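Local coordinates for fatty acid amide hydrolase (Candida albicans, PDB 6KVR), which probably hydrolyses monocarboxylic acid amides to the free carboxylate and ammonium, as a member of the amidase signature family, at residues T273-S278 with K548-E553; W309-I314 with M329-V334; D445-Q450 with W487-F492. All coordinates share one frame; numbering follows the deposited sequence.

Contact 1 of 3, residues T273-S278 with K548-E553; sequences TTKRIS and KRYFDE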
loop_
_atom_site.group_PDB
_atom_site.type_symbol
_atom_site.label_atom_id
_atom_site.label_comp_id
_atom_site.label_asym_id
_atom_site.label_seq_id
_atom_site.Cartn_x
_atom_site.Cartn_y
_atom_site.Cartn_z
ATOM N N THR A 273 0.221 -5.933 -9.835
ATOM C CA THR A 273 -0.279 -5.016 -8.815
ATOM C C THR A 273 0.888 -4.528 -7.976
ATOM O O THR A 273 1.833 -5.282 -7.715
ATOM C CB THR A 273 -1.305 -5.705 -7.894
ATOM O OG1 THR A 273 -2.158 -6.573 -8.645
ATOM C CG2 THR A 273 -2.181 -4.651 -7.194
ATOM N N THR A 274 0.822 -3.271 -7.532
ATOM C CA THR A 274 1.932 -2.728 -6.757
ATOM C C THR A 274 2.176 -3.553 -5.502
ATOM O O THR A 274 1.265 -4.184 -4.951
ATOM C CB THR A 274 1.685 -1.272 -6.356
ATOM O OG1 THR A 274 0.437 -1.175 -5.655
ATOM C CG2 THR A 274 1.667 -0.345 -7.584
ATOM N N LYS A 275 3.436 -3.547 -5.065
ATOM C CA LYS A 275 3.900 -4.065 -3.782
ATOM C C LYS A 275 3.957 -5.585 -3.725
ATOM O O LYS A 275 4.005 -6.153 -2.646
ATOM C CB LYS A 275 3.070 -3.511 -2.620
ATOM C CG LYS A 275 2.998 -1.975 -2.627
ATOM C CD LYS A 275 1.586 -1.475 -2.331
ATOM C CE LYS A 275 1.428 -0.997 -0.865
ATOM N NZ LYS A 275 0.002 -0.951 -0.357
ATOM N N ARG A 276 3.986 -6.268 -4.863
ATOM C CA ARG A 276 4.290 -7.688 -4.868
ATOM C C ARG A 276 5.754 -7.950 -5.213
ATOM O O ARG A 276 6.411 -8.765 -4.556
ATOM C CB ARG A 276 3.366 -8.415 -5.858
ATOM C CG ARG A 276 1.883 -8.218 -5.589
ATOM C CD ARG A 276 1.009 -9.271 -6.289
ATOM N NE ARG A 276 0.970 -10.546 -5.579
ATOM C CZ ARG A 276 0.102 -11.523 -5.820
ATOM N NH1 ARG A 276 -0.866 -11.386 -6.710
ATOM N NH2 ARG A 276 0.219 -12.676 -5.156
ATOM N N ILE A 277 6.284 -7.240 -6.207
ATOM C CA ILE A 277 7.671 -7.346 -6.634
ATOM C C ILE A 277 8.394 -6.090 -6.152
ATOM O O ILE A 277 7.869 -4.981 -6.291
ATOM C CB ILE A 277 7.758 -7.525 -8.169
ATOM C CG1 ILE A 277 7.357 -8.955 -8.556
ATOM C CG2 ILE A 277 9.154 -7.333 -8.672
ATOM C CD1 ILE A 277 5.905 -9.230 -8.503
ATOM N N SER A 278 9.577 -6.260 -5.563
ATOM C CA SER A 278 10.315 -5.112 -5.036
ATOM C C SER A 278 10.895 -4.214 -6.132
ATOM O O SER A 278 11.431 -4.692 -7.141
ATOM C CB SER A 278 11.456 -5.584 -4.141
ATOM O OG SER A 278 12.159 -4.463 -3.624
ATOM N N LYS A 548 -8.783 -7.460 -11.726
ATOM C CA LYS A 548 -8.961 -6.742 -10.473
ATOM C C LYS A 548 -7.669 -6.767 -9.651
ATOM O O LYS A 548 -6.804 -7.632 -9.821
ATOM C CB LYS A 548 -10.118 -7.338 -9.663
ATOM C CG LYS A 548 -11.509 -6.922 -10.142
ATOM C CD LYS A 548 -12.584 -7.905 -9.685
ATOM C CE LYS A 548 -12.028 -9.323 -9.633
ATOM N NZ LYS A 548 -13.094 -10.350 -9.444
ATOM N N ARG A 549 -7.555 -5.801 -8.736
ATOM C CA ARG A 549 -6.318 -5.611 -7.980
ATOM C C ARG A 549 -5.969 -6.849 -7.166
ATOM O O ARG A 549 -6.818 -7.394 -6.449
ATOM C CB ARG A 549 -6.451 -4.400 -7.046
ATOM C CG ARG A 549 -6.543 -3.074 -7.764
ATOM C CD ARG A 549 -6.449 -1.927 -6.769
ATOM N NE ARG A 549 -5.068 -1.628 -6.412
ATOM C CZ ARG A 549 -4.682 -1.238 -5.204
ATOM N NH1 ARG A 549 -5.549 -1.102 -4.210
ATOM N NH2 ARG A 549 -3.397 -0.966 -4.988
ATOM N N TYR A 550 -4.712 -7.278 -7.279
ATOM C CA TYR A 550 -4.127 -8.427 -6.584
ATOM C C TYR A 550 -4.654 -9.762 -7.088
ATOM O O TYR A 550 -4.429 -10.795 -6.454
ATOM C CB TYR A 550 -4.286 -8.310 -5.061
ATOM C CG TYR A 550 -3.474 -7.142 -4.582
ATOM C CD1 TYR A 550 -2.086 -7.231 -4.507
ATOM C CD2 TYR A 550 -4.077 -5.923 -4.295
ATOM C CE1 TYR A 550 -1.324 -6.153 -4.113
ATOM C CE2 TYR A 550 -3.324 -4.832 -3.902
ATOM C CZ TYR A 550 -1.951 -4.951 -3.817
ATOM O OH TYR A 550 -1.206 -3.858 -3.435
ATOM N N PHE A 551 -5.325 -9.769 -8.236
ATOM C CA PHE A 551 -5.705 -11.012 -8.904
ATOM C C PHE A 551 -4.793 -11.307 -10.090
ATOM O O PHE A 551 -5.245 -11.803 -11.126
ATOM C CB PHE A 551 -7.168 -10.951 -9.332
ATOM C CG PHE A 551 -8.146 -11.085 -8.181
ATOM C CD1 PHE A 551 -8.319 -10.042 -7.269
ATOM C CD2 PHE A 551 -8.885 -12.255 -8.001
ATOM C CE1 PHE A 551 -9.219 -10.158 -6.203
ATOM C CE2 PHE A 551 -9.795 -12.372 -6.936
ATOM C CZ PHE A 551 -9.959 -11.323 -6.037
ATOM N N ASP A 552 -3.498 -10.978 -9.947
ATOM C CA ASP A 552 -2.492 -11.241 -10.981
ATOM C C ASP A 552 -2.507 -12.691 -11.452
ATOM O O ASP A 552 -2.267 -12.975 -12.635
ATOM C CB ASP A 552 -1.090 -10.916 -10.449
ATOM C CG ASP A 552 -1.016 -9.575 -9.739
ATOM O OD1 ASP A 552 -1.728 -9.348 -8.734
ATOM O OD2 ASP A 552 -0.213 -8.750 -10.188
ATOM N N GLU A 553 -2.714 -13.622 -10.522
ATOM C CA GLU A 553 -2.660 -15.040 -10.859
ATOM C C GLU A 553 -3.724 -15.389 -11.889
ATOM O O GLU A 553 -3.442 -16.062 -12.885
ATOM C CB GLU A 553 -2.823 -15.882 -9.587
ATOM C CG GLU A 553 -1.657 -15.719 -8.599
ATOM C CD GLU A 553 -1.935 -14.670 -7.505
ATOM O OE1 GLU A 553 -2.629 -13.654 -7.773
ATOM O OE2 GLU A 553 -1.464 -14.870 -6.361
#
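The methyl CG2 of T273 sits over the centre of the Y550 ring, 3.3 Å from its centroid and 10° off the normal, a CH-pi contact. With OG1 turned beside the backbone N (chi1 -39°), CG2 lies anti to it, and OG1 and N both face D552. D552 OD2 takes T273 N on its syn lone pair, at 2.9 Å, and D552 OD1 takes T273 OG1, at 2.8 Å. OG1 also accepts the N-H of Y550, so the hydroxyl both donates and accepts. Two type II beta turns meet here, T273 to R276 and K548 to F551, the second leading into helix 552-565 of the amidase fold. The phenol spans them: Y550 OH donates to T274 O at 2.9 Å, the donor 34° out of the carbonyl plane. R276, bent at chi3, runs antiparallel to the Y550 side chain, CG at the ring edge. R276, D552 and E553 form a salt-bridge network: R276 NH1 and NH2 hold E553 OE1 (3.1 Å) and OE2 (3.0 Å) end-on, and R276 NH1 also bonds D552 OD1 (3.0 Å). T273 OG1 and R276 NH1 thus reach D552 OD1 from opposite faces of its plane. E553 OE1 also pairs with R332.

Contact 2 of 3, residues W309-I314 with M329-V334; sequences WMKAYI and MPWRDV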
loop_
_atom_site.group_PDB
_atom_site.type_symbol
_atom_site.label_atom_id
_atom_site.label_comp_id
_atom_site.label_asym_id
_atom_site.label_seq_id
_atom_site.Cartn_x
_atom_site.Cartn_y
_atom_site.Cartn_z
ATOM N N TRP A 309 8.196 -16.983 -13.222
ATOM C CA TRP A 309 8.977 -15.928 -12.588
ATOM C C TRP A 309 8.254 -15.377 -11.359
ATOM O O TRP A 309 8.831 -15.296 -10.275
ATOM C CB TRP A 309 9.254 -14.835 -13.624
ATOM C CG TRP A 309 10.284 -13.838 -13.256
ATOM C CD1 TRP A 309 11.596 -13.857 -13.597
ATOM C CD2 TRP A 309 10.085 -12.643 -12.492
ATOM N NE1 TRP A 309 12.241 -12.759 -13.085
ATOM C CE2 TRP A 309 11.335 -11.994 -12.401
ATOM C CE3 TRP A 309 8.978 -12.073 -11.856
ATOM C CZ2 TRP A 309 11.513 -10.795 -11.713
ATOM C CZ3 TRP A 309 9.151 -10.873 -11.175
ATOM C CH2 TRP A 309 10.412 -10.245 -11.116
HETATM N N MSE A 310 6.979 -15.035 -11.498
HETATM C CA MSE A 310 6.197 -14.565 -10.368
HETATM C C MSE A 310 6.196 -15.584 -9.231
HETATM O O MSE A 310 6.495 -15.243 -8.079
HETATM C CB MSE A 310 4.760 -14.258 -10.805
HETATM C CG MSE A 310 4.662 -13.191 -11.894
HETATM SE SE MSE A 310 5.234 -11.419 -11.236
HETATM C CE MSE A 310 3.597 -10.963 -10.199
ATOM N N LYS A 311 5.863 -16.836 -9.563
ATOM C CA LYS A 311 5.754 -17.878 -8.545
ATOM C C LYS A 311 7.069 -18.065 -7.808
ATOM O O LYS A 311 7.092 -18.125 -6.573
ATOM C CB LYS A 311 5.309 -19.202 -9.172
ATOM C CG LYS A 311 5.112 -20.345 -8.161
ATOM C CD LYS A 311 4.730 -21.621 -8.896
ATOM C CE LYS A 311 5.929 -22.192 -9.647
ATOM N NZ LYS A 311 5.599 -22.615 -11.057
ATOM N N ALA A 312 8.181 -18.152 -8.550
ATOM C CA ALA A 312 9.482 -18.337 -7.912
ATOM C C ALA A 312 9.873 -17.110 -7.089
ATOM O O ALA A 312 10.309 -17.232 -5.935
ATOM C CB ALA A 312 10.548 -18.640 -8.965
ATOM N N TYR A 313 9.733 -15.916 -7.678
ATOM C CA TYR A 313 10.139 -14.688 -7.003
ATOM C C TYR A 313 9.442 -14.555 -5.657
ATOM O O TYR A 313 10.092 -14.345 -4.632
ATOM C CB TYR A 313 9.830 -13.474 -7.887
ATOM C CG TYR A 313 10.299 -12.131 -7.331
ATOM C CD1 TYR A 313 9.559 -11.451 -6.358
ATOM C CD2 TYR A 313 11.479 -11.543 -7.783
ATOM C CE1 TYR A 313 9.976 -10.233 -5.863
ATOM C CE2 TYR A 313 11.906 -10.332 -7.289
ATOM C CZ TYR A 313 11.150 -9.677 -6.327
ATOM O OH TYR A 313 11.575 -8.460 -5.840
ATOM N N ILE A 314 8.117 -14.698 -5.642
ATOM C CA ILE A 314 7.344 -14.418 -4.441
ATOM C C ILE A 314 7.445 -15.568 -3.442
ATOM O O ILE A 314 7.817 -15.363 -2.280
ATOM C CB ILE A 314 5.884 -14.121 -4.822
ATOM C CG1 ILE A 314 5.786 -12.781 -5.556
ATOM C CG2 ILE A 314 4.965 -14.201 -3.587
ATOM C CD1 ILE A 314 4.485 -12.596 -6.325
HETATM N N MSE A 329 1.949 -11.777 0.406
HETATM C CA MSE A 329 0.744 -12.414 -0.073
HETATM C C MSE A 329 1.153 -13.464 -1.100
HETATM O O MSE A 329 1.748 -13.154 -2.141
HETATM C CB MSE A 329 -0.244 -11.365 -0.583
HETATM C CG MSE A 329 -0.145 -10.842 -1.994
HETATM SE SE MSE A 329 -1.985 -10.481 -2.595
HETATM C CE MSE A 329 -2.599 -9.316 -1.117
ATOM N N PRO A 330 0.899 -14.720 -0.746
ATOM C CA PRO A 330 1.397 -15.843 -1.551
ATOM C C PRO A 330 0.903 -15.771 -2.982
ATOM O O PRO A 330 -0.205 -15.307 -3.255
ATOM C CB PRO A 330 0.820 -17.073 -0.838
ATOM C CG PRO A 330 0.543 -16.594 0.585
ATOM C CD PRO A 330 0.170 -15.151 0.459
ATOM N N TRP A 331 1.743 -16.243 -3.905
ATOM C CA TRP A 331 1.325 -16.443 -5.287
ATOM C C TRP A 331 0.470 -17.708 -5.326
ATOM O O TRP A 331 0.985 -18.819 -5.155
ATOM C CB TRP A 331 2.544 -16.547 -6.200
ATOM C CG TRP A 331 2.198 -16.730 -7.645
ATOM C CD1 TRP A 331 2.172 -17.909 -8.338
ATOM C CD2 TRP A 331 1.813 -15.704 -8.579
ATOM N NE1 TRP A 331 1.801 -17.679 -9.642
ATOM C CE2 TRP A 331 1.571 -16.337 -9.814
ATOM C CE3 TRP A 331 1.639 -14.317 -8.486
ATOM C CZ2 TRP A 331 1.171 -15.630 -10.954
ATOM C CZ3 TRP A 331 1.238 -13.613 -9.618
ATOM C CH2 TRP A 331 1.010 -14.273 -10.836
ATOM N N ARG A 332 -0.838 -17.538 -5.527
ATOM C CA ARG A 332 -1.782 -18.643 -5.439
ATOM C C ARG A 332 -1.709 -19.557 -6.663
ATOM O O ARG A 332 -1.352 -19.142 -7.768
ATOM C CB ARG A 332 -3.209 -18.117 -5.278
ATOM C CG ARG A 332 -3.522 -17.622 -3.861
ATOM C CD ARG A 332 -4.809 -16.833 -3.832
ATOM N NE ARG A 332 -4.760 -15.660 -4.699
ATOM C CZ ARG A 332 -5.399 -15.563 -5.858
ATOM N NH1 ARG A 332 -6.084 -16.579 -6.353
ATOM N NH2 ARG A 332 -5.348 -14.416 -6.534
ATOM N N ASP A 333 -2.082 -20.814 -6.451
ATOM C CA ASP A 333 -2.139 -21.807 -7.510
ATOM C C ASP A 333 -3.534 -21.773 -8.121
ATOM O O ASP A 333 -4.527 -22.009 -7.427
ATOM C CB ASP A 333 -1.813 -23.190 -6.958
ATOM C CG ASP A 333 -0.944 -23.988 -7.898
ATOM O OD1 ASP A 333 -1.294 -24.120 -9.092
ATOM O OD2 ASP A 333 0.121 -24.454 -7.439
ATOM N N VAL A 334 -3.607 -21.453 -9.407
ATOM C CA VAL A 334 -4.864 -21.183 -10.091
ATOM C C VAL A 334 -4.897 -22.002 -11.374
ATOM O O VAL A 334 -3.893 -22.081 -12.090
ATOM C CB VAL A 334 -5.011 -19.672 -10.389
ATOM C CG1 VAL A 334 -5.979 -19.429 -11.534
ATOM C CG2 VAL A 334 -5.438 -18.917 -9.130
#
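A helix-to-loop hydrophobic contact with a Met-aromatic component joins helix 303-317 to the segment 329-334 that follows it, with W331 laid against the helix surface. CB of M310, a selenomethionine, stands 3.6 Å from the centroid of the six-membered ring of W331 and 5° off its normal, a CH-pi contact. K311 CA lies over the same face at the pyrrole end, and K311 CB comes to 3.5 Å from W331 CD1 at the rim. CG of W331 lies anti to the backbone N (chi1 -179°), which carries the indole out across the helix, about perpendicular to the side chains it meets. M310 is bent at chi2 and chi3; its SE stays oblique to the six-membered ring, 5.4 Å from the centroid, but CE curls back to 3.6 Å from W331 CZ3. One turn further on, I314 CG2 reaches 3.7 Å from M329 O. The polar atoms of W331 find partners just outside the segments, NE1 at E307 and the backbone N at N315, both on helix 303-317. Helix 552-565 also packs on the tryptophan through L556. I314 CD1 comes obliquely to 4.0 Å from W331 CE3.

Contact 3 of 3, residues D445-Q450 with W487-F492; sequences DQLRDQ and WNILDF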
loop_
_atom_site.group_PDB
_atom_site.type_symbol
_atom_site.label_atom_id
_atom_site.label_comp_id
_atom_site.label_asym_id
_atom_site.label_seq_id
_atom_site.Cartn_x
_atom_site.Cartn_y
_atom_site.Cartn_z
ATOM N N ASP A 445 -8.474 7.395 -5.671
ATOM C CA ASP A 445 -9.241 6.398 -4.942
ATOM C C ASP A 445 -10.664 6.306 -5.480
ATOM O O ASP A 445 -11.226 5.205 -5.567
ATOM C CB ASP A 445 -9.218 6.722 -3.452
ATOM C CG ASP A 445 -7.846 6.472 -2.833
ATOM O OD1 ASP A 445 -6.977 5.861 -3.521
ATOM O OD2 ASP A 445 -7.643 6.858 -1.657
ATOM N N GLN A 446 -11.252 7.445 -5.874
ATOM C CA GLN A 446 -12.595 7.417 -6.453
ATOM C C GLN A 446 -12.613 6.666 -7.779
ATOM O O GLN A 446 -13.553 5.908 -8.054
ATOM C CB GLN A 446 -13.126 8.837 -6.635
ATOM C CG GLN A 446 -13.582 9.461 -5.339
ATOM C CD GLN A 446 -13.755 10.961 -5.457
ATOM O OE1 GLN A 446 -13.291 11.570 -6.415
ATOM N NE2 GLN A 446 -14.450 11.561 -4.493
ATOM N N LEU A 447 -11.593 6.874 -8.613
ATOM C CA LEU A 447 -11.506 6.159 -9.881
ATOM C C LEU A 447 -11.350 4.664 -9.661
ATOM O O LEU A 447 -11.996 3.857 -10.337
ATOM C CB LEU A 447 -10.330 6.687 -10.701
ATOM C CG LEU A 447 -10.502 8.119 -11.192
ATOM C CD1 LEU A 447 -9.147 8.664 -11.582
ATOM C CD2 LEU A 447 -11.482 8.171 -12.365
ATOM N N ARG A 448 -10.470 4.281 -8.733
ATOM C CA ARG A 448 -10.265 2.871 -8.426
ATOM C C ARG A 448 -11.561 2.199 -7.987
ATOM O O ARG A 448 -11.849 1.065 -8.395
ATOM C CB ARG A 448 -9.199 2.722 -7.344
ATOM C CG ARG A 448 -7.793 2.890 -7.875
ATOM C CD ARG A 448 -6.760 2.820 -6.755
ATOM N NE ARG A 448 -5.429 3.125 -7.269
ATOM C CZ ARG A 448 -4.304 2.973 -6.581
ATOM N NH1 ARG A 448 -4.321 2.593 -5.311
ATOM N NH2 ARG A 448 -3.137 3.202 -7.184
ATOM N N ASP A 449 -12.353 2.874 -7.150
ATOM C CA ASP A 449 -13.615 2.288 -6.719
ATOM C C ASP A 449 -14.593 2.212 -7.881
ATOM O O ASP A 449 -15.284 1.198 -8.050
ATOM C CB ASP A 449 -14.210 3.089 -5.558
ATOM C CG ASP A 449 -13.536 2.769 -4.226
ATOM O OD1 ASP A 449 -13.149 1.600 -4.017
ATOM O OD2 ASP A 449 -13.386 3.686 -3.385
ATOM N N GLN A 450 -14.652 3.265 -8.706
ATOM C CA GLN A 450 -15.584 3.257 -9.826
ATOM C C GLN A 450 -15.344 2.041 -10.714
ATOM O O GLN A 450 -16.293 1.359 -11.113
ATOM C CB GLN A 450 -15.463 4.557 -10.630
ATOM C CG GLN A 450 -16.466 4.659 -11.770
ATOM C CD GLN A 450 -16.449 6.010 -12.488
ATOM O OE1 GLN A 450 -15.485 6.773 -12.405
ATOM N NE2 GLN A 450 -17.535 6.311 -13.184
ATOM N N TRP A 487 -4.107 2.086 -16.378
ATOM C CA TRP A 487 -3.932 0.996 -15.427
ATOM C C TRP A 487 -2.843 1.275 -14.389
ATOM O O TRP A 487 -2.759 0.542 -13.392
ATOM C CB TRP A 487 -3.665 -0.313 -16.194
ATOM C CG TRP A 487 -4.691 -0.445 -17.285
ATOM C CD1 TRP A 487 -4.475 -0.352 -18.622
ATOM C CD2 TRP A 487 -6.118 -0.621 -17.119
ATOM N NE1 TRP A 487 -5.664 -0.485 -19.303
ATOM C CE2 TRP A 487 -6.687 -0.645 -18.405
ATOM C CE3 TRP A 487 -6.958 -0.771 -16.010
ATOM C CZ2 TRP A 487 -8.062 -0.808 -18.618
ATOM C CZ3 TRP A 487 -8.333 -0.942 -16.224
ATOM C CH2 TRP A 487 -8.866 -0.949 -17.517
ATOM N N ASN A 488 -2.037 2.329 -14.571
ATOM C CA ASN A 488 -1.131 2.723 -13.495
ATOM C C ASN A 488 -1.866 3.487 -12.403
ATOM O O ASN A 488 -1.625 3.253 -11.213
ATOM C CB ASN A 488 0.013 3.574 -14.033
ATOM C CG ASN A 488 0.916 2.795 -14.967
ATOM O OD1 ASN A 488 0.853 2.963 -16.179
ATOM N ND2 ASN A 488 1.737 1.916 -14.408
ATOM N N ILE A 489 -2.763 4.401 -12.777
ATOM C CA ILE A 489 -3.457 5.142 -11.729
ATOM C C ILE A 489 -4.484 4.241 -11.044
ATOM O O ILE A 489 -4.680 4.342 -9.834
ATOM C CB ILE A 489 -4.075 6.456 -12.271
ATOM C CG1 ILE A 489 -4.627 7.285 -11.116
ATOM C CG2 ILE A 489 -5.190 6.196 -13.290
ATOM C CD1 ILE A 489 -5.230 8.634 -11.540
ATOM N N LEU A 490 -5.118 3.321 -11.778
ATOM C CA LEU A 490 -6.006 2.352 -11.129
ATOM C C LEU A 490 -5.237 1.264 -10.388
ATOM O O LEU A 490 -5.798 0.644 -9.476
ATOM C CB LEU A 490 -6.938 1.696 -12.153
ATOM C CG LEU A 490 -7.885 2.615 -12.944
ATOM C CD1 LEU A 490 -8.650 1.851 -14.040
ATOM C CD2 LEU A 490 -8.855 3.345 -12.024
ATOM N N ASP A 491 -3.970 1.030 -10.750
ATOM C CA ASP A 491 -3.156 -0.063 -10.201
ATOM C C ASP A 491 -3.829 -1.431 -10.380
ATOM O O ASP A 491 -3.913 -2.233 -9.444
ATOM C CB ASP A 491 -2.807 0.160 -8.730
ATOM C CG ASP A 491 -1.716 -0.803 -8.233
ATOM O OD1 ASP A 491 -1.581 -0.985 -6.992
ATOM O OD2 ASP A 491 -1.003 -1.412 -9.072
ATOM N N PHE A 492 -4.291 -1.706 -11.597
ATOM C CA PHE A 492 -4.824 -3.037 -11.893
ATOM C C PHE A 492 -3.738 -3.896 -12.530
ATOM O O PHE A 492 -2.999 -3.415 -13.399
ATOM C CB PHE A 492 -6.021 -2.967 -12.858
ATOM C CG PHE A 492 -7.329 -2.495 -12.227
ATOM C CD1 PHE A 492 -7.356 -1.876 -10.990
ATOM C CD2 PHE A 492 -8.539 -2.693 -12.892
ATOM C CE1 PHE A 492 -8.555 -1.442 -10.418
ATOM C CE2 PHE A 492 -9.748 -2.276 -12.326
ATOM C CZ PHE A 492 -9.751 -1.644 -11.080
#
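L447 and R448 of helix 434-457 meet the C-terminal end of helix 482-490, which closes in a Schellman motif: F492 N bonds W487 O, and D491, with positive phi (56°), is the C-prime residue. L447 comes first and makes the apolar part of the contact. Its CD1 lies 3.9 Å from I489 CD1, the two side chains crossing at a slant, and its CB lies 3.9 Å from L490 CD2. That L490 methyl also approaches the helix backbone, 3.6 Å from L447 O. Helix 385-397 also packs here, A388 touching both L447 and I489.

R448 follows and carries the polar part. Its chain is extended from CG to NE, chi2 and chi3 both near 180°, which takes the guanidinium alongside the helix end. Two nitrogens grip I489 O side-on: R448 NE at 2.9 Å, nearly straight (162°) and in the carbonyl plane, and R448 NH2 at 3.3 Å, more bent and above that plane. The carbonyl thus accepts twice at a C-terminal helix turn, where the positive group would probably be favoured by the helix dipole. D491 CB lies over one guanidinium face, whereas the D491 carboxylate forms salt bridges with R549 and R271. N488, its CB directed away from R448's helix, bonds D253 and lies close to G255, a predicted substrate-binding residue. The closest approach of D491 to R448 is CB to NH2, at 3.4 Å.

Contact 1 lies between the other two, its centre about 10 Å from that of contact 2 and about 13 Å from that of contact 3; contacts 2 and 3, with centres about 23 Å apart, do not touch. Along the chain, 273-278 comes first and 548-553 last, with contact 2 and then contact 3 between them. Packing joins them: I277 on M310 toward contact 2, R549 on F492 toward contact 3. The segments connect helices 303-317, 434-457, 482-490 and 552-565 around turns next to strands 268-271 and 540-546 of the mixed sheet. Contacts 1 and 3 meet the second subunit through several residues, contact 2 through M329 alone, so the region borders the subunit interface.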